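Local coordinates for PHD-type domain-containing protein (Chaetomium thermophilum, PDB 6VHF) that serves as the Cfp1 subunit of the H3K4 methyltransferase complex COMPASS, into which its RbBP5-interacting domain integrates with the help of a zinc finger, at residues A8-S13 with E165-V170; A47-I52 with D123-G128; G51-I56 with L131-K136. All coordinates share one frame; numbering follows the deposited sequence.

Interaction 1. Residues A8-S13 with E165-V170; sequences AELTAS and EAEQRV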
# COMPACT_ATOMS: atom_id res chain seq x y z
N ALA A 8 15.07 -24.85 -3.09
CA ALA A 8 15.45 -23.44 -3.12
C ALA A 8 14.31 -22.58 -3.67
O ALA A 8 14.08 -21.47 -3.17
CB ALA A 8 16.73 -23.27 -3.95
N GLU A 9 13.58 -23.08 -4.67
CA GLU A 9 12.48 -22.31 -5.24
C GLU A 9 11.31 -22.21 -4.28
O GLU A 9 10.73 -21.13 -4.10
CB GLU A 9 12.03 -22.93 -6.56
CG GLU A 9 13.12 -23.00 -7.62
CD GLU A 9 12.63 -23.68 -8.88
OE1 GLU A 9 13.48 -24.13 -9.68
OE2 GLU A 9 11.40 -23.76 -9.06
N LEU A 10 10.89 -23.34 -3.72
CA LEU A 10 9.78 -23.33 -2.77
C LEU A 10 10.08 -22.41 -1.61
O LEU A 10 9.20 -21.65 -1.16
CB LEU A 10 9.51 -24.75 -2.26
CG LEU A 10 9.10 -25.71 -3.39
CD1 LEU A 10 9.25 -27.19 -3.02
CD2 LEU A 10 7.68 -25.39 -3.85
N THR A 11 11.32 -22.44 -1.11
CA THR A 11 11.69 -21.63 0.04
C THR A 11 11.64 -20.15 -0.30
O THR A 11 11.10 -19.34 0.47
CB THR A 11 13.09 -22.01 0.53
OG1 THR A 11 13.15 -23.43 0.75
CG2 THR A 11 13.47 -21.23 1.82
N ALA A 12 12.18 -19.78 -1.47
CA ALA A 12 12.15 -18.38 -1.89
C ALA A 12 10.73 -17.93 -2.17
O ALA A 12 10.38 -16.78 -1.91
CB ALA A 12 13.02 -18.18 -3.13
N SER A 13 9.90 -18.82 -2.72
CA SER A 13 8.50 -18.50 -2.95
C SER A 13 7.78 -18.21 -1.64
O SER A 13 7.07 -17.20 -1.53
CB SER A 13 7.83 -19.66 -3.68
OG SER A 13 6.50 -19.31 -3.99
N GLU A 165 0.04 -21.04 -6.42
CA GLU A 165 -0.17 -21.91 -7.56
C GLU A 165 1.16 -22.48 -8.07
O GLU A 165 1.25 -23.70 -8.30
CB GLU A 165 -0.92 -21.14 -8.64
CG GLU A 165 -0.66 -21.61 -10.04
CD GLU A 165 -1.51 -22.79 -10.47
OE1 GLU A 165 -1.41 -23.17 -11.67
OE2 GLU A 165 -2.25 -23.33 -9.62
N ALA A 166 2.19 -21.65 -8.19
CA ALA A 166 3.49 -22.13 -8.65
C ALA A 166 4.10 -23.14 -7.67
O ALA A 166 4.70 -24.14 -8.09
CB ALA A 166 4.42 -20.95 -8.88
N GLU A 167 3.96 -22.88 -6.37
CA GLU A 167 4.42 -23.86 -5.38
C GLU A 167 3.74 -25.20 -5.59
O GLU A 167 4.41 -26.24 -5.62
CB GLU A 167 4.17 -23.35 -3.96
CG GLU A 167 5.11 -22.26 -3.57
CD GLU A 167 4.66 -21.48 -2.36
OE1 GLU A 167 5.01 -20.30 -2.30
OE2 GLU A 167 3.96 -22.03 -1.47
N GLN A 168 2.41 -25.19 -5.74
CA GLN A 168 1.71 -26.44 -6.02
C GLN A 168 2.20 -27.09 -7.31
O GLN A 168 2.26 -28.32 -7.40
CB GLN A 168 0.20 -26.23 -6.05
CG GLN A 168 -0.60 -27.38 -6.66
CD GLN A 168 -0.54 -28.69 -5.86
OE1 GLN A 168 0.21 -28.82 -4.89
NE2 GLN A 168 -1.34 -29.66 -6.28
N ARG A 169 2.60 -26.28 -8.30
CA ARG A 169 3.09 -26.84 -9.56
C ARG A 169 4.44 -27.52 -9.37
O ARG A 169 4.67 -28.62 -9.89
CB ARG A 169 3.17 -25.76 -10.63
CG ARG A 169 2.00 -25.78 -11.61
CD ARG A 169 1.80 -24.44 -12.26
NE ARG A 169 3.09 -23.81 -12.53
CZ ARG A 169 3.30 -22.49 -12.47
NH1 ARG A 169 2.31 -21.68 -12.14
NH2 ARG A 169 4.51 -22.00 -12.73
N VAL A 170 5.36 -26.90 -8.62
CA VAL A 170 6.65 -27.53 -8.36
C VAL A 170 6.45 -28.85 -7.62
O VAL A 170 6.98 -29.90 -8.04
CB VAL A 170 7.57 -26.57 -7.60
CG1 VAL A 170 8.75 -27.34 -7.01
CG2 VAL A 170 8.06 -25.46 -8.52

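Interaction 2. Residues A47-I52 with D123-G128; sequences AGIPGI and DPRTAG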
# COMPACT_ATOMS: atom_id res chain seq x y z
N ALA A 47 -14.04 23.38 13.15
CA ALA A 47 -13.65 24.26 14.24
C ALA A 47 -13.93 25.73 13.94
O ALA A 47 -13.81 26.56 14.85
CB ALA A 47 -12.16 24.08 14.56
N GLY A 48 -14.30 26.06 12.71
CA GLY A 48 -14.54 27.46 12.37
C GLY A 48 -13.32 28.34 12.54
O GLY A 48 -13.42 29.43 13.10
N ILE A 49 -12.16 27.88 12.08
CA ILE A 49 -10.94 28.70 12.12
C ILE A 49 -11.00 29.68 10.95
O ILE A 49 -11.33 29.26 9.83
CB ILE A 49 -9.66 27.85 12.04
CG1 ILE A 49 -9.69 26.66 13.01
CG2 ILE A 49 -8.42 28.70 12.29
CD1 ILE A 49 -8.59 25.62 12.69
N PRO A 50 -10.67 30.95 11.17
CA PRO A 50 -10.77 31.95 10.09
C PRO A 50 -9.99 31.51 8.86
O PRO A 50 -8.82 31.13 8.94
CB PRO A 50 -10.18 33.22 10.72
CG PRO A 50 -10.48 33.07 12.20
CD PRO A 50 -10.37 31.58 12.48
N GLY A 51 -10.66 31.57 7.70
CA GLY A 51 -10.06 31.19 6.44
C GLY A 51 -10.08 29.71 6.14
O GLY A 51 -9.91 29.33 4.98
N ILE A 52 -10.27 28.85 7.14
CA ILE A 52 -10.25 27.40 6.91
C ILE A 52 -11.68 27.01 6.57
O ILE A 52 -12.51 26.72 7.44
CB ILE A 52 -9.67 26.64 8.09
CG1 ILE A 52 -8.18 26.95 8.13
CG2 ILE A 52 -9.87 25.13 7.95
CD1 ILE A 52 -7.55 26.67 9.44
N ASP A 123 -0.58 26.05 14.85
CA ASP A 123 -1.88 25.51 15.21
C ASP A 123 -1.94 23.99 15.06
O ASP A 123 -1.89 23.46 13.94
CB ASP A 123 -2.95 26.17 14.34
CG ASP A 123 -4.35 26.01 14.91
OD1 ASP A 123 -4.61 25.02 15.62
OD2 ASP A 123 -5.19 26.92 14.69
N PRO A 124 -2.06 23.25 16.17
CA PRO A 124 -2.07 21.78 16.08
C PRO A 124 -3.20 21.25 15.24
O PRO A 124 -3.11 20.12 14.73
CB PRO A 124 -2.22 21.33 17.54
CG PRO A 124 -1.96 22.53 18.37
CD PRO A 124 -2.30 23.72 17.54
N ARG A 125 -4.29 22.02 15.07
CA ARG A 125 -5.41 21.52 14.28
C ARG A 125 -5.09 21.47 12.80
O ARG A 125 -5.77 20.76 12.06
CB ARG A 125 -6.66 22.38 14.52
CG ARG A 125 -7.15 22.39 15.96
CD ARG A 125 -8.12 23.56 16.23
NE ARG A 125 -7.48 24.86 15.99
CZ ARG A 125 -8.09 26.05 16.14
NH1 ARG A 125 -9.37 26.12 16.52
NH2 ARG A 125 -7.41 27.17 15.90
N THR A 126 -4.08 22.23 12.35
CA THR A 126 -3.75 22.32 10.93
C THR A 126 -2.26 22.09 10.65
O THR A 126 -1.82 22.32 9.52
CB THR A 126 -4.15 23.68 10.38
OG1 THR A 126 -3.35 24.69 11.01
CG2 THR A 126 -5.62 23.96 10.63
N ALA A 127 -1.48 21.69 11.64
CA ALA A 127 -0.05 21.53 11.44
C ALA A 127 0.22 20.36 10.51
O ALA A 127 -0.32 19.27 10.69
CB ALA A 127 0.66 21.30 12.78
N GLY A 128 1.07 20.59 9.51
CA GLY A 128 1.30 19.59 8.50
C GLY A 128 0.24 19.54 7.43
O GLY A 128 0.33 18.71 6.52

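Interaction 3. Residues G51-I56 with L131-K136; sequences GITKDI and LRKKCK. With ZN (zinc ion), chain B.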
# COMPACT_ATOMS: atom_id res chain seq x y z
N GLY A 51 -10.66 31.57 7.70
CA GLY A 51 -10.06 31.19 6.44
C GLY A 51 -10.08 29.71 6.14
O GLY A 51 -9.91 29.33 4.98
N ILE A 52 -10.27 28.85 7.14
CA ILE A 52 -10.25 27.40 6.91
C ILE A 52 -11.68 27.01 6.57
O ILE A 52 -12.51 26.72 7.44
CB ILE A 52 -9.67 26.64 8.09
CG1 ILE A 52 -8.18 26.95 8.13
CG2 ILE A 52 -9.87 25.13 7.95
CD1 ILE A 52 -7.55 26.67 9.44
N THR A 53 -11.99 27.06 5.27
CA THR A 53 -13.29 26.80 4.70
C THR A 53 -13.33 25.37 4.15
O THR A 53 -12.35 24.61 4.23
CB THR A 53 -13.59 27.84 3.60
OG1 THR A 53 -13.01 27.41 2.37
CG2 THR A 53 -12.97 29.15 3.95
N LYS A 54 -14.47 24.99 3.56
CA LYS A 54 -14.67 23.69 2.94
C LYS A 54 -13.88 23.51 1.65
O LYS A 54 -13.73 22.38 1.19
CB LYS A 54 -16.17 23.44 2.66
CG LYS A 54 -17.12 23.40 3.90
CD LYS A 54 -17.06 24.65 4.82
CE LYS A 54 -17.30 25.97 4.07
NZ LYS A 54 -17.13 27.10 5.00
N ASP A 55 -13.40 24.60 1.05
CA ASP A 55 -12.49 24.54 -0.08
C ASP A 55 -11.08 24.14 0.33
O ASP A 55 -10.23 23.94 -0.54
CB ASP A 55 -12.42 25.90 -0.79
CG ASP A 55 -13.78 26.44 -1.17
OD1 ASP A 55 -14.09 27.60 -0.81
OD2 ASP A 55 -14.54 25.70 -1.84
N ILE A 56 -10.81 24.05 1.64
CA ILE A 56 -9.47 23.72 2.11
C ILE A 56 -9.04 22.35 1.58
O ILE A 56 -9.82 21.39 1.60
CB ILE A 56 -9.44 23.77 3.65
CG1 ILE A 56 -9.14 25.19 4.13
CG2 ILE A 56 -8.44 22.75 4.22
CD1 ILE A 56 -7.79 25.68 3.70
N LEU A 131 -3.18 24.08 3.21
CA LEU A 131 -4.32 24.98 3.30
C LEU A 131 -4.66 25.64 1.96
O LEU A 131 -5.43 26.61 1.94
CB LEU A 131 -4.08 26.06 4.38
CG LEU A 131 -4.09 25.66 5.86
CD1 LEU A 131 -5.15 24.59 6.16
CD2 LEU A 131 -2.69 25.20 6.30
N ARG A 132 -4.13 25.14 0.85
CA ARG A 132 -4.50 25.70 -0.43
C ARG A 132 -5.99 25.47 -0.68
O ARG A 132 -6.53 24.42 -0.33
CB ARG A 132 -3.65 25.10 -1.55
CG ARG A 132 -3.83 25.76 -2.93
CD ARG A 132 -3.03 27.07 -3.10
NE ARG A 132 -3.34 28.08 -2.09
CZ ARG A 132 -4.41 28.88 -2.13
NH1 ARG A 132 -5.27 28.80 -3.13
NH2 ARG A 132 -4.62 29.77 -1.16
N LYS A 133 -6.67 26.47 -1.23
CA LYS A 133 -8.07 26.32 -1.62
C LYS A 133 -8.15 25.89 -3.07
O LYS A 133 -7.36 26.33 -3.91
CB LYS A 133 -8.87 27.62 -1.41
CG LYS A 133 -9.18 27.98 0.06
CD LYS A 133 -10.22 29.11 0.17
CE LYS A 133 -10.35 29.64 1.60
NZ LYS A 133 -9.04 29.95 2.24
N LYS A 134 -9.12 25.02 -3.38
CA LYS A 134 -9.21 24.36 -4.68
C LYS A 134 -7.83 23.88 -5.14
O LYS A 134 -7.30 24.29 -6.18
CB LYS A 134 -9.84 25.29 -5.72
CG LYS A 134 -11.32 25.60 -5.49
CD LYS A 134 -11.51 26.72 -4.49
CE LYS A 134 -12.93 27.28 -4.53
NZ LYS A 134 -13.95 26.19 -4.46
N CYS A 135 -7.22 23.02 -4.33
CA CYS A 135 -5.85 22.61 -4.58
C CYS A 135 -5.79 21.62 -5.73
O CYS A 135 -6.72 20.85 -5.97
CB CYS A 135 -5.26 21.98 -3.33
SG CYS A 135 -3.61 21.42 -3.59
N LYS A 136 -4.67 21.66 -6.46
CA LYS A 136 -4.51 20.89 -7.69
C LYS A 136 -3.32 19.93 -7.64
O LYS A 136 -3.41 18.83 -8.20
CB LYS A 136 -4.39 21.83 -8.90
CG LYS A 136 -5.69 22.56 -9.26
CD LYS A 136 -6.91 21.68 -9.03
CE LYS A 136 -8.11 22.15 -9.83
NZ LYS A 136 -9.22 21.17 -9.71
ZN ZN B . -3.03 20.61 -1.46

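Interaction 1. Residues A8-S13 with E165-V170
S13 and E167 make the polar half of this antiparallel helix pair, and L10 and V170 the apolar half. S13 OG donates to E167 OE1 at a modelled 2.5 Å, a length so short that its exact value is doubtful. The hydroxyl gets there because it stands anti to the backbone N of S13 (chi1 -176°), while the glutamate, extended beyond CG, brings its carboxylate across the gap to meet it. One turn away, V170 CG1 sits against the branched end of L10, 3.9 Å from CD2 and 4.0 Å from both CG and CD1, as the two side chains run alongside with opposite headings. L10 CD2 also rests on the backbone, 3.8 Å from E167 O. At the border, the aliphatic V170 CG2 comes within 3.8 Å of E9 OE2, a glancing contact without a bond.

Behind this first shell, R17, one helical turn beyond S13 on helix 4-46, forms a salt bridge through NE to the same OE1 that S13 holds. The axes of the short segments approach to 10.1 Å at 163°, so helices 4-46 and 141-177 run nearly antiparallel here. With a hydroxyl and a guanidinium both gripping one oxygen of a buried glutamate, the E167 carboxylate is probably restricted in its rotation and kept ionised, while L10 and V170 supply an apolar contact one turn away.

Interaction 2. Residues A47-I52 with D123-G128
An Asx turn at D123 presents the guanidinium of R125 to I49, the first residue of the type II beta turn that runs to I52. I49 CD1 lies over the centre of one guanidinium face, 3.5 Å from R125 CZ, and I49 CG1 follows at 3.6 Å from the same carbon. A47 CB adds an oblique touch at R125 NH1, 4.0 Å away.

What holds the flat group ready is its own segment. R125 grips D123 side-on, NE to OD1 at 2.9 Å with a nearly straight N-H...O angle of 164°, and NH2 to OD2, each on the syn lone pair of its oxygen and close to the guanidinium plane. D123 OD1 also accepts from R125 N, which meets it from above the carboxylate plane and closes the Asx turn. A bend at chi3 (-60°) folds the arginine back onto the aspartate.

Next to this, the I52 and T126 side chains meet methyl to methyl, I52 CD1 to T126 CG2 at 3.5 Å, and I49 CD1 fills in beside the same threonine methyl at 4.0 Å. From outside, R40 of helix 4-46 donates to P124 O, tying the 123-128 loop to the helix from which residues 47-52 emerge. Since the salt bridge occupies the NE/NH2 edge of the guanidinium, its charge is probably largely balanced there, and the face is left to serve as a flat, rather apolar platform for isoleucine.

Interaction 3. Residues G51-I56 with L131-K136
The D55 and K134 side chains run alongside with the same heading, and the lysine bends at chi2 and chi4 so that NZ meets D55 OD2 at 2.7 Å in a salt bridge. NZ comes at the oxygen from above the carboxylate plane, 74° out of it, instead of at its edge. K133 takes a different course: it crosses T53 at about a right angle, its CE 3.6 Å from T53 CG2, and ends with NZ donating to G51 O at 2.9 Å, in the carbonyl plane. The backbones are joined at a single beta bridge, I56 with K133. There D55 O accepts from K134 N at 3.2 Å and receives a CA-H...O contact from K133. I56 CD1 packs against L131 CD1 at 3.8 Å. An ST turn, D55 N to T53 OG1, lies within the type I turn that delivers D55.

C135 SG binds zinc at 2.4 Å, in a site made with C57, C130 and H138, and R132 pairs with C57 through the backbone. R41 of helix 4-46 donates to I56 O, tying residues 51-56 to that helix, while 131-136 lies in the loop that leads into helix 141-177.

In the fold
All three contacts lie at the surface, and the fold separates them by kind. Interaction 1 joins two long helices near the ends of the modelled chain, about 51 to 53 Å between centres from the other two, on the opposite side of the chain's centre. Interactions 2 and 3, with centres about 11 Å apart, share G51 and I52 and join the loop after helix 4-46 to two parts of the loop before helix 141-177. Side chains carry the helical contact, with one bonded pair beside an apolar one. Interaction 2 relies on a guanidinium face and methyl contacts, whereas interaction 3, which includes a zinc ligand, adds a backbone hydrogen bond and two lysine bonds.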